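Local coordinates for Non-structural protein NS1 (PDB 4R94), which nicks viral DNA at the origin and unwinds it to initiate and direct parvovirus replication, with further roles in genome packaging and promoter transactivation, at residues F28-E33 with R147-Y152; D8-A13 with E242-L247; T65-S70 with K214-T219; K105-G110 with G134-Q139. All coordinates share one frame; numbering follows the deposited sequence.

Contact 1 (F28-E33 with R147-Y152); sequences FVFKNE and RQLNVY
Leu149 drives one methyl, CD1, onto the face of the Phe28 ring, and the same methyl also reaches the far end of Phe30. Over Phe28 the fit is almost perfectly centred. CD1 stands 3.7 Å from the ring centroid and only 6° off the ring normal, so all six ring carbons lie at nearly the same distance from it, CE2 being nearest at 3.8 Å. This is a CH-pi contact in the strict sense, a methyl set on the middle of an aromatic face. Phe30 is met differently. Its CZ carbon lies 3.9 Å from Leu149 CD1 and 4.1 Å from Leu149 CD2, so the ring end approaches the fork of the leucine, and CD1 comes to this ring obliquely. Both phenylalanine side chains run at about a right angle to that of Leu149. In Phe28, CG lies beside the backbone N (chi1 -60°), and chi2 of -80° turns the ring so that one face meets Leu149 CD1. The pairing illustrates how a helix is seated on a sheet in the HUH-type nuclease domain: strand 24-31 lies within the antiparallel sheet, and helix 142-160 packs on it through a leucine that bridges residues i and i+2 of the strand. Strand 125-134, whose His127 and His129 bind the magnesium ion together with Glu119, pairs with this strand, Phe28 bonding Val130 and Phe30 bonding Cys128 through the backbone. Around the buried cluster, Trp153 of helix 142-160 sets its ring edge-to-face with Phe30, while Val101 of helix 81-104 touches Leu149.

Contact 2 (D8-A13 with E242-L247); sequences DEVLGA and EGERHL
A helix-helix contact between the two ends of the modelled chain brings Val10, on helix 8-19, against Glu244 and Leu247, on helix 242-252. Val10 CG2 lies 3.9 Å from Glu244 CB and 4.2 Å from Glu244 CG, so it is the aliphatic root of the glutamate that is used. The other methyl, Val10 CG1, faces Leu247 CB at 4.2 Å. With chi1 at 165°, CG1 lies anti to the valine's backbone N, and the two methyls fork over positions one helical turn apart. The acid end of Glu244 takes no part in this packing; its OE1 turns back to the backbone N of Lys241, just ahead of the helix. Another side of helix 242-252 carries its own polar brace, in which His246 NE2 donates to Glu242 OE2 across 2.7 Å at an angle of 160°, with the oxygen in the plane of the imidazole. Arg245 leaves the backbone away from helix 8-19, and its guanidinium is bound by Gln117 and Ser230 of the central sheet. Val10 also touches Val248 and Leu251, and it sits like a knob among these two, Glu244 and Leu247, as in knobs-into-holes packing of helices.

Contact 3 (T65-S70 with K214-T219); sequences TTWDQS and KKKIST
Lys216 reaches across from the loop 214-219 to Ser70 and Trp67 near the end of helix 54-70. From CB the chain leaves with CG anti to the backbone N (chi1 176°) and bends at chi2; CB, CG and CD span the distance without a close approach to the helix, and the side chain touches Tyr227 of strand 227-232. CE is the first carbon to touch the helix, 4.2 Å from Trp67 CZ3 and oblique to the indole. A second bend, at chi4, sets NZ above the tryptophan six-membered ring, 11° off its normal but 5.1 Å from the centroid, at most a weak cation-pi attraction. Water mediates the rest: one molecule lies over the ring face, accepts a hydrogen bond from Lys216 NZ (2.8 Å) and donates one to Trp67 O (2.8 Å). A second water, weakly bonded to NZ, donates to Ser70 OG at 2.7 Å; a third, also weakly held by NZ, donates to Ser70 O. The serine hydroxyl is fixed in turn by its own bond to Thr66 O, 2.8 Å long. Earlier in the loop, Lys214 of the RCR-3 motif forms a salt bridge with the metal ligand Glu119. Ile217 O, 4.4 Å from Trp67 CH2, is buried without a polar partner. The ammonium group is therefore matched through water to Trp67 O and Ser70 O, near the C-terminal end of helix 54-70, where the helix dipole would probably favour a positive charge.

Contact 4 (K105-G110 with G134-Q139); sequences KNIFPG and GKDFSQ
The Phe137 ring and the Asp136 carboxylate are the flat groups that meet Ile107. The isoleucine tip, CD1, comes at the ring obliquely, 3.9 Å from Phe137 CE1 and 4.0 Å from CZ, while elsewhere the ring meets Trp145 with their planes about 30° apart. Against the aspartate, Ile107 lies alongside in the reverse sense: CD1 and CG1 are both near Asp136 CB, and the branch methyl CG2 rests 3.6 Å from Asp136 OD2. Chi1 of -62° sets CG2 anti to the backbone N, by OD2 of Asp136, and the extended chi2 (173°) carries CD1 on to Phe137. The carboxylate is held by Lys135 NZ, which forms a salt bridge, 3.2 Å from Asp136 OD1, with weak hydrogen bonds to both oxygens, and by a water that donates to Asp136 OD2 at 3.0 Å and receives the backbone N-H of Phe108 at 2.9 Å. The two loops flank the base of the hairpin of strands 112-121 and 125-134. One follows helix 81-104, closed by a Schellman motif at Asn106 with positive phi; the other makes a type I turn from Gly134 to Phe137 before helix 142-160. Val112 and Leu102 touch both Ile107 and Phe137, placing these apolar groups between strand and helix. The charge of Lys105 faces the Trp144 ring in a cation-pi contact.

Contact 2 joins the two ends of the modelled nickase domain and so encloses the other three along the chain. Contacts 1 and 3 cross, their segments coming in turn, while contact 4 falls wholly between the two segments of contact 1. Contacts 2 and 3 are neighbours, centres 14 Å apart, touching where Glu242 OE1 meets Lys216 N at 2.9 Å, probably in a hydrogen bond. Contact 1 lies across the chain's centre from contact 3, about 24 Å between centres. Contact 4, about 19 Å from contact 1 between centres, involves the loop joining strand 125-134 to helix 142-160, which contact 1 packs on the sheet carrying the magnesium site. Contact 3 includes the RCR-3 lysine near that site; contacts 2 and 4 are peripheral.

Contact 1 (F28-E33 with R147-Y152)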
# COMPACT_ATOMS: atom_id res chain seq x y z
N PHE A 28 -0.57 -8.18 2.28
CA PHE A 28 -0.59 -8.07 0.82
C PHE A 28 0.48 -7.11 0.31
O PHE A 28 0.92 -6.21 1.03
CB PHE A 28 -1.94 -7.53 0.30
CG PHE A 28 -3.12 -8.39 0.65
CD1 PHE A 28 -3.40 -9.54 -0.08
CD2 PHE A 28 -3.96 -8.03 1.70
CE1 PHE A 28 -4.49 -10.31 0.22
CE2 PHE A 28 -5.07 -8.82 2.01
CZ PHE A 28 -5.32 -9.97 1.28
N VAL A 29 0.91 -7.29 -0.93
CA VAL A 29 1.68 -6.27 -1.62
C VAL A 29 0.99 -5.93 -2.94
O VAL A 29 0.63 -6.83 -3.72
CB VAL A 29 3.13 -6.71 -1.89
CG1 VAL A 29 3.87 -5.66 -2.68
CG2 VAL A 29 3.85 -6.95 -0.58
N PHE A 30 0.74 -4.64 -3.14
CA PHE A 30 0.21 -4.12 -4.39
C PHE A 30 1.40 -3.64 -5.20
O PHE A 30 2.26 -2.91 -4.68
CB PHE A 30 -0.76 -2.97 -4.14
CG PHE A 30 -2.12 -3.40 -3.61
CD1 PHE A 30 -2.26 -3.86 -2.30
CD2 PHE A 30 -3.25 -3.28 -4.40
CE1 PHE A 30 -3.51 -4.23 -1.81
CE2 PHE A 30 -4.50 -3.63 -3.92
CZ PHE A 30 -4.64 -4.11 -2.63
N LYS A 31 1.47 -4.06 -6.45
CA LYS A 31 2.61 -3.62 -7.27
C LYS A 31 2.21 -3.45 -8.71
O LYS A 31 1.06 -3.63 -9.08
CB LYS A 31 3.76 -4.61 -7.15
CG LYS A 31 3.44 -5.96 -7.72
CD LYS A 31 4.54 -6.96 -7.35
CE LYS A 31 4.14 -8.37 -7.70
NZ LYS A 31 5.14 -9.35 -7.15
N ASN A 32 3.18 -3.08 -9.53
CA ASN A 32 3.00 -3.20 -10.97
C ASN A 32 4.34 -3.62 -11.56
O ASN A 32 5.35 -3.66 -10.86
CB ASN A 32 2.45 -1.93 -11.63
CG ASN A 32 3.30 -0.69 -11.39
OD1 ASN A 32 4.51 -0.76 -11.22
ND2 ASN A 32 2.65 0.47 -11.41
N GLU A 33 4.30 -4.02 -12.82
CA GLU A 33 5.50 -4.47 -13.51
C GLU A 33 5.51 -3.77 -14.84
O GLU A 33 4.46 -3.35 -15.33
CB GLU A 33 5.52 -5.99 -13.69
CG GLU A 33 5.58 -6.73 -12.36
CD GLU A 33 5.46 -8.22 -12.51
OE1 GLU A 33 5.37 -8.70 -13.66
OE2 GLU A 33 5.46 -8.92 -11.46
N ARG A 147 -7.44 -12.64 -4.63
CA ARG A 147 -8.03 -12.66 -5.97
C ARG A 147 -8.93 -11.44 -6.23
O ARG A 147 -8.82 -10.81 -7.28
CB ARG A 147 -8.83 -13.94 -6.18
CG ARG A 147 -9.46 -14.02 -7.56
CD ARG A 147 -9.97 -15.41 -7.86
NE ARG A 147 -10.85 -15.90 -6.81
CZ ARG A 147 -12.14 -15.61 -6.72
NH1 ARG A 147 -12.71 -14.82 -7.62
NH2 ARG A 147 -12.87 -16.10 -5.73
N GLN A 148 -9.80 -11.13 -5.28
CA GLN A 148 -10.72 -10.01 -5.42
C GLN A 148 -9.96 -8.69 -5.52
O GLN A 148 -10.27 -7.84 -6.36
CB GLN A 148 -11.69 -9.95 -4.24
CG GLN A 148 -12.64 -11.13 -4.21
CD GLN A 148 -13.53 -11.16 -5.42
OE1 GLN A 148 -14.04 -10.12 -5.85
NE2 GLN A 148 -13.72 -12.34 -5.99
N LEU A 149 -8.97 -8.54 -4.64
CA LEU A 149 -8.14 -7.35 -4.67
C LEU A 149 -7.44 -7.21 -6.01
O LEU A 149 -7.33 -6.11 -6.52
CB LEU A 149 -7.11 -7.37 -3.52
CG LEU A 149 -7.68 -7.06 -2.13
CD1 LEU A 149 -6.56 -7.18 -1.09
CD2 LEU A 149 -8.38 -5.68 -2.04
N ASN A 150 -6.96 -8.31 -6.58
CA ASN A 150 -6.26 -8.23 -7.86
C ASN A 150 -7.24 -7.87 -8.97
O ASN A 150 -6.87 -7.15 -9.90
CB ASN A 150 -5.55 -9.54 -8.19
CG ASN A 150 -4.29 -9.34 -9.01
OD1 ASN A 150 -3.34 -10.10 -8.88
ND2 ASN A 150 -4.26 -8.30 -9.83
N VAL A 151 -8.48 -8.34 -8.87
CA VAL A 151 -9.51 -7.91 -9.85
C VAL A 151 -9.68 -6.39 -9.84
O VAL A 151 -9.59 -5.73 -10.88
CB VAL A 151 -10.86 -8.57 -9.59
CG1 VAL A 151 -11.96 -7.91 -10.47
CG2 VAL A 151 -10.77 -10.06 -9.87
N TYR A 152 -9.91 -5.82 -8.66
CA TYR A 152 -10.14 -4.38 -8.58
C TYR A 152 -8.89 -3.57 -8.90
O TYR A 152 -8.98 -2.52 -9.55
CB TYR A 152 -10.68 -4.00 -7.20
CG TYR A 152 -12.10 -4.48 -6.99
CD1 TYR A 152 -13.13 -4.09 -7.85
CD2 TYR A 152 -12.41 -5.33 -5.94
CE1 TYR A 152 -14.43 -4.54 -7.66
CE2 TYR A 152 -13.69 -5.79 -5.75
CZ TYR A 152 -14.69 -5.39 -6.60
OH TYR A 152 -15.98 -5.85 -6.39

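Contact 2 (D8-A13 with E242-L247)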
# COMPACT_ATOMS: atom_id res chain seq x y z
N ASP A 8 1.96 13.80 22.23
CA ASP A 8 0.75 12.99 22.32
C ASP A 8 0.61 12.11 21.08
O ASP A 8 0.09 11.00 21.15
CB ASP A 8 -0.50 13.87 22.47
CG ASP A 8 -0.42 14.79 23.67
OD1 ASP A 8 0.55 14.68 24.45
OD2 ASP A 8 -1.34 15.62 23.83
N GLU A 9 1.08 12.63 19.95
CA GLU A 9 1.00 11.92 18.69
C GLU A 9 1.84 10.64 18.72
O GLU A 9 1.39 9.59 18.27
CB GLU A 9 1.45 12.83 17.54
CG GLU A 9 0.46 13.96 17.21
CD GLU A 9 0.47 15.11 18.23
OE1 GLU A 9 1.52 15.35 18.87
OE2 GLU A 9 -0.58 15.78 18.37
N VAL A 10 3.06 10.75 19.24
CA VAL A 10 3.95 9.60 19.35
C VAL A 10 3.41 8.62 20.39
O VAL A 10 3.33 7.41 20.14
CB VAL A 10 5.38 10.04 19.69
CG1 VAL A 10 6.23 8.86 20.15
CG2 VAL A 10 6.02 10.74 18.49
N LEU A 11 3.02 9.14 21.55
CA LEU A 11 2.42 8.30 22.58
C LEU A 11 1.15 7.62 22.08
O LEU A 11 0.95 6.42 22.29
CB LEU A 11 2.10 9.12 23.84
CG LEU A 11 3.29 9.64 24.65
CD1 LEU A 11 2.79 10.52 25.78
CD2 LEU A 11 4.08 8.48 25.20
N GLY A 12 0.31 8.38 21.38
CA GLY A 12 -0.95 7.86 20.87
C GLY A 12 -0.75 6.74 19.87
O GLY A 12 -1.45 5.73 19.91
N ALA A 13 0.20 6.93 18.95
CA ALA A 13 0.50 5.90 17.96
C ALA A 13 1.04 4.63 18.61
O ALA A 13 0.61 3.52 18.28
CB ALA A 13 1.49 6.44 16.93
N GLU A 242 10.09 10.70 10.13
CA GLU A 242 10.91 9.48 10.31
C GLU A 242 11.43 9.35 11.73
O GLU A 242 11.39 8.27 12.31
CB GLU A 242 12.11 9.42 9.34
CG GLU A 242 12.78 8.03 9.42
CD GLU A 242 14.11 7.86 8.69
OE1 GLU A 242 14.35 8.52 7.65
OE2 GLU A 242 14.93 7.03 9.16
N GLY A 243 11.90 10.46 12.30
CA GLY A 243 12.41 10.44 13.66
C GLY A 243 11.37 10.00 14.66
O GLY A 243 11.66 9.28 15.60
N GLU A 244 10.13 10.43 14.44
CA GLU A 244 9.04 10.11 15.35
C GLU A 244 8.65 8.64 15.22
O GLU A 244 8.23 8.01 16.19
CB GLU A 244 7.82 11.01 15.07
CG GLU A 244 8.11 12.49 15.35
CD GLU A 244 6.96 13.42 14.96
OE1 GLU A 244 6.44 13.30 13.83
OE2 GLU A 244 6.59 14.28 15.79
N ARG A 245 8.76 8.10 14.01
CA ARG A 245 8.45 6.70 13.78
C ARG A 245 9.44 5.81 14.54
O ARG A 245 9.05 4.81 15.15
CB ARG A 245 8.49 6.40 12.27
CG ARG A 245 7.31 7.03 11.50
CD ARG A 245 7.63 7.16 10.01
NE ARG A 245 7.95 5.86 9.41
CZ ARG A 245 7.11 5.15 8.67
NH1 ARG A 245 5.87 5.58 8.45
NH2 ARG A 245 7.51 3.98 8.18
N HIS A 246 10.72 6.18 14.51
CA HIS A 246 11.72 5.42 15.27
C HIS A 246 11.49 5.55 16.77
O HIS A 246 11.69 4.59 17.51
CB HIS A 246 13.13 5.89 14.89
CG HIS A 246 13.47 5.63 13.45
ND1 HIS A 246 13.14 4.47 12.81
CD2 HIS A 246 14.09 6.41 12.53
CE1 HIS A 246 13.55 4.52 11.56
NE2 HIS A 246 14.14 5.69 11.36
N LEU A 247 11.06 6.72 17.23
CA LEU A 247 10.66 6.85 18.63
C LEU A 247 9.50 5.91 18.99
O LEU A 247 9.49 5.30 20.06
CB LEU A 247 10.26 8.29 18.97
CG LEU A 247 11.33 9.36 19.13
CD1 LEU A 247 10.66 10.65 19.61
CD2 LEU A 247 12.40 8.91 20.10

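Contact 3 (T65-S70 with K214-T219)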
# COMPACT_ATOMS: atom_id res chain seq x y z
N THR A 65 -2.04 15.23 2.01
CA THR A 65 -1.90 15.88 3.31
C THR A 65 -1.08 15.03 4.27
O THR A 65 -0.34 15.54 5.08
CB THR A 65 -3.28 16.21 3.89
OG1 THR A 65 -3.87 17.24 3.07
CG2 THR A 65 -3.18 16.76 5.31
N THR A 66 -1.17 13.71 4.13
CA THR A 66 -0.31 12.82 4.91
C THR A 66 1.16 13.06 4.57
O THR A 66 2.01 13.14 5.47
CB THR A 66 -0.69 11.35 4.68
OG1 THR A 66 -1.99 11.11 5.23
CG2 THR A 66 0.31 10.42 5.34
N TRP A 67 1.46 13.18 3.28
CA TRP A 67 2.81 13.53 2.85
C TRP A 67 3.23 14.87 3.43
O TRP A 67 4.32 15.02 3.98
CB TRP A 67 2.91 13.55 1.32
CG TRP A 67 4.27 14.00 0.83
CD1 TRP A 67 4.69 15.29 0.65
CD2 TRP A 67 5.39 13.17 0.48
NE1 TRP A 67 5.99 15.31 0.21
CE2 TRP A 67 6.44 14.02 0.09
CE3 TRP A 67 5.60 11.78 0.46
CZ2 TRP A 67 7.69 13.54 -0.32
CZ3 TRP A 67 6.85 11.30 0.06
CH2 TRP A 67 7.87 12.18 -0.33
N ASP A 68 2.35 15.87 3.29
CA ASP A 68 2.67 17.22 3.73
C ASP A 68 2.97 17.30 5.23
O ASP A 68 3.89 17.99 5.66
CB ASP A 68 1.53 18.19 3.37
CG ASP A 68 1.38 18.41 1.88
OD1 ASP A 68 2.35 18.21 1.11
OD2 ASP A 68 0.26 18.80 1.47
N GLN A 69 2.19 16.59 6.04
CA GLN A 69 2.31 16.70 7.48
C GLN A 69 3.48 15.86 8.00
O GLN A 69 4.01 16.11 9.09
CB GLN A 69 1.00 16.30 8.16
CG GLN A 69 -0.27 17.03 7.65
CD GLN A 69 -0.12 18.55 7.49
OE1 GLN A 69 0.19 19.26 8.47
NE2 GLN A 69 -0.39 19.08 6.26
N SER A 70 3.91 14.88 7.22
CA SER A 70 4.99 13.99 7.67
C SER A 70 6.33 14.44 7.11
O SER A 70 7.37 13.84 7.40
CB SER A 70 4.70 12.54 7.27
OG SER A 70 4.70 12.39 5.87
N LYS A 214 12.02 1.55 8.58
CA LYS A 214 12.55 1.91 7.27
C LYS A 214 13.04 3.35 7.21
O LYS A 214 12.60 4.21 8.00
CB LYS A 214 11.49 1.68 6.17
CG LYS A 214 10.88 0.27 6.11
CD LYS A 214 11.93 -0.81 5.87
CE LYS A 214 11.27 -2.19 5.73
NZ LYS A 214 10.58 -2.41 4.42
N LYS A 215 13.94 3.62 6.28
CA LYS A 215 14.43 4.98 6.04
C LYS A 215 13.56 5.76 5.04
O LYS A 215 13.12 5.21 4.03
CB LYS A 215 15.88 4.93 5.52
CG LYS A 215 16.48 6.31 5.25
CD LYS A 215 18.01 6.26 5.26
CE LYS A 215 18.61 7.63 4.99
NZ LYS A 215 20.09 7.63 5.22
N LYS A 216 13.32 7.03 5.33
CA LYS A 216 12.46 7.88 4.49
C LYS A 216 13.14 8.23 3.18
O LYS A 216 14.29 8.70 3.15
CB LYS A 216 12.07 9.15 5.25
CG LYS A 216 11.26 10.19 4.46
CD LYS A 216 9.81 9.78 4.33
CE LYS A 216 8.94 10.92 3.74
NZ LYS A 216 8.66 11.99 4.74
N ILE A 217 12.43 7.99 2.08
CA ILE A 217 12.91 8.41 0.77
C ILE A 217 12.86 9.93 0.64
O ILE A 217 11.81 10.55 0.83
CB ILE A 217 12.08 7.76 -0.35
CG1 ILE A 217 12.29 6.24 -0.34
CG2 ILE A 217 12.41 8.38 -1.72
CD1 ILE A 217 11.28 5.49 -1.21
N SER A 218 13.99 10.53 0.29
CA SER A 218 14.08 11.99 0.21
C SER A 218 14.70 12.47 -1.10
O SER A 218 14.89 13.66 -1.30
CB SER A 218 14.89 12.53 1.38
OG SER A 218 16.15 11.88 1.41
N THR A 219 15.01 11.52 -1.98
CA THR A 219 15.71 11.82 -3.22
C THR A 219 15.11 11.07 -4.40
O THR A 219 14.40 10.08 -4.22
CB THR A 219 17.21 11.45 -3.13
OG1 THR A 219 17.34 10.03 -2.97
CG2 THR A 219 17.88 12.14 -1.95
O HOH W 1 6.56 13.42 3.63
O HOH W 2 5.93 10.11 5.30
O HOH W 3 9.93 12.52 7.71

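Contact 4 (K105-G110 with G134-Q139)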
# COMPACT_ATOMS: atom_id res chain seq x y z
N LYS A 105 -18.17 -7.74 1.32
CA LYS A 105 -18.36 -8.55 2.52
C LYS A 105 -19.23 -7.87 3.58
O LYS A 105 -19.39 -8.42 4.67
CB LYS A 105 -17.00 -8.90 3.12
CG LYS A 105 -16.18 -9.88 2.29
CD LYS A 105 -16.99 -11.12 1.98
CE LYS A 105 -16.12 -12.36 1.88
NZ LYS A 105 -15.93 -13.01 3.21
N ASN A 106 -19.76 -6.70 3.26
CA ASN A 106 -20.55 -5.90 4.20
C ASN A 106 -19.81 -5.64 5.50
O ASN A 106 -20.39 -5.71 6.60
CB ASN A 106 -21.88 -6.60 4.50
CG ASN A 106 -22.69 -6.85 3.26
OD1 ASN A 106 -22.99 -5.93 2.50
ND2 ASN A 106 -23.03 -8.11 3.02
N ILE A 107 -18.51 -5.38 5.40
CA ILE A 107 -17.70 -5.08 6.57
C ILE A 107 -17.66 -3.58 6.83
O ILE A 107 -17.27 -2.79 5.96
CB ILE A 107 -16.27 -5.64 6.43
CG1 ILE A 107 -16.31 -7.16 6.30
CG2 ILE A 107 -15.46 -5.28 7.64
CD1 ILE A 107 -14.96 -7.79 6.00
N PHE A 108 -18.11 -3.20 8.02
CA PHE A 108 -18.09 -1.81 8.48
C PHE A 108 -16.63 -1.39 8.63
O PHE A 108 -15.88 -2.08 9.32
CB PHE A 108 -18.86 -1.70 9.80
CG PHE A 108 -18.93 -0.32 10.37
CD1 PHE A 108 -19.96 0.54 10.02
CD2 PHE A 108 -18.01 0.11 11.32
CE1 PHE A 108 -20.04 1.80 10.56
CE2 PHE A 108 -18.08 1.37 11.87
CZ PHE A 108 -19.10 2.22 11.49
N PRO A 109 -16.23 -0.29 7.98
CA PRO A 109 -14.81 0.09 7.93
C PRO A 109 -14.18 0.24 9.32
O PRO A 109 -12.99 -0.07 9.51
CB PRO A 109 -14.84 1.44 7.20
CG PRO A 109 -16.07 1.39 6.37
CD PRO A 109 -17.07 0.64 7.20
N GLY A 110 -14.98 0.69 10.28
CA GLY A 110 -14.52 0.79 11.65
C GLY A 110 -14.22 -0.53 12.35
O GLY A 110 -13.61 -0.54 13.41
N GLY A 134 -9.34 -8.18 11.00
CA GLY A 134 -10.33 -7.80 11.98
C GLY A 134 -11.23 -8.98 12.29
O GLY A 134 -10.99 -10.09 11.82
N LYS A 135 -12.28 -8.74 13.08
CA LYS A 135 -13.17 -9.81 13.52
C LYS A 135 -13.87 -10.52 12.35
O LYS A 135 -14.16 -11.72 12.43
CB LYS A 135 -14.21 -9.25 14.50
CG LYS A 135 -15.11 -8.16 13.94
CD LYS A 135 -16.15 -7.74 14.96
CE LYS A 135 -17.18 -6.79 14.36
NZ LYS A 135 -17.99 -7.43 13.29
N ASP A 136 -14.13 -9.81 11.25
CA ASP A 136 -14.81 -10.42 10.12
C ASP A 136 -13.85 -11.14 9.17
O ASP A 136 -14.24 -11.57 8.09
CB ASP A 136 -15.61 -9.37 9.34
CG ASP A 136 -16.56 -8.59 10.22
OD1 ASP A 136 -17.54 -9.19 10.71
OD2 ASP A 136 -16.33 -7.38 10.42
N PHE A 137 -12.59 -11.26 9.59
CA PHE A 137 -11.55 -11.89 8.76
C PHE A 137 -11.08 -13.21 9.36
O PHE A 137 -10.85 -13.29 10.56
CB PHE A 137 -10.34 -10.97 8.60
CG PHE A 137 -10.61 -9.68 7.88
CD1 PHE A 137 -11.34 -8.67 8.48
CD2 PHE A 137 -10.07 -9.45 6.62
CE1 PHE A 137 -11.57 -7.46 7.81
CE2 PHE A 137 -10.29 -8.26 5.96
CZ PHE A 137 -11.05 -7.26 6.55
N SER A 138 -10.92 -14.23 8.52
CA SER A 138 -10.32 -15.50 8.93
C SER A 138 -9.31 -15.99 7.89
O SER A 138 -9.46 -15.73 6.71
CB SER A 138 -11.40 -16.57 9.18
OG SER A 138 -12.25 -16.72 8.05
N GLN A 139 -8.29 -16.71 8.35
CA GLN A 139 -7.18 -17.14 7.48
C GLN A 139 -7.61 -17.82 6.16
O GLN A 139 -7.01 -17.58 5.11
CB GLN A 139 -6.25 -18.09 8.24
CG GLN A 139 -5.52 -19.05 7.31
CD GLN A 139 -4.16 -19.45 7.80
OE1 GLN A 139 -3.65 -18.91 8.79
NE2 GLN A 139 -3.55 -20.40 7.10
O HOH W 4 -16.11 -11.62 6.41
O HOH W 5 -18.40 -5.24 10.07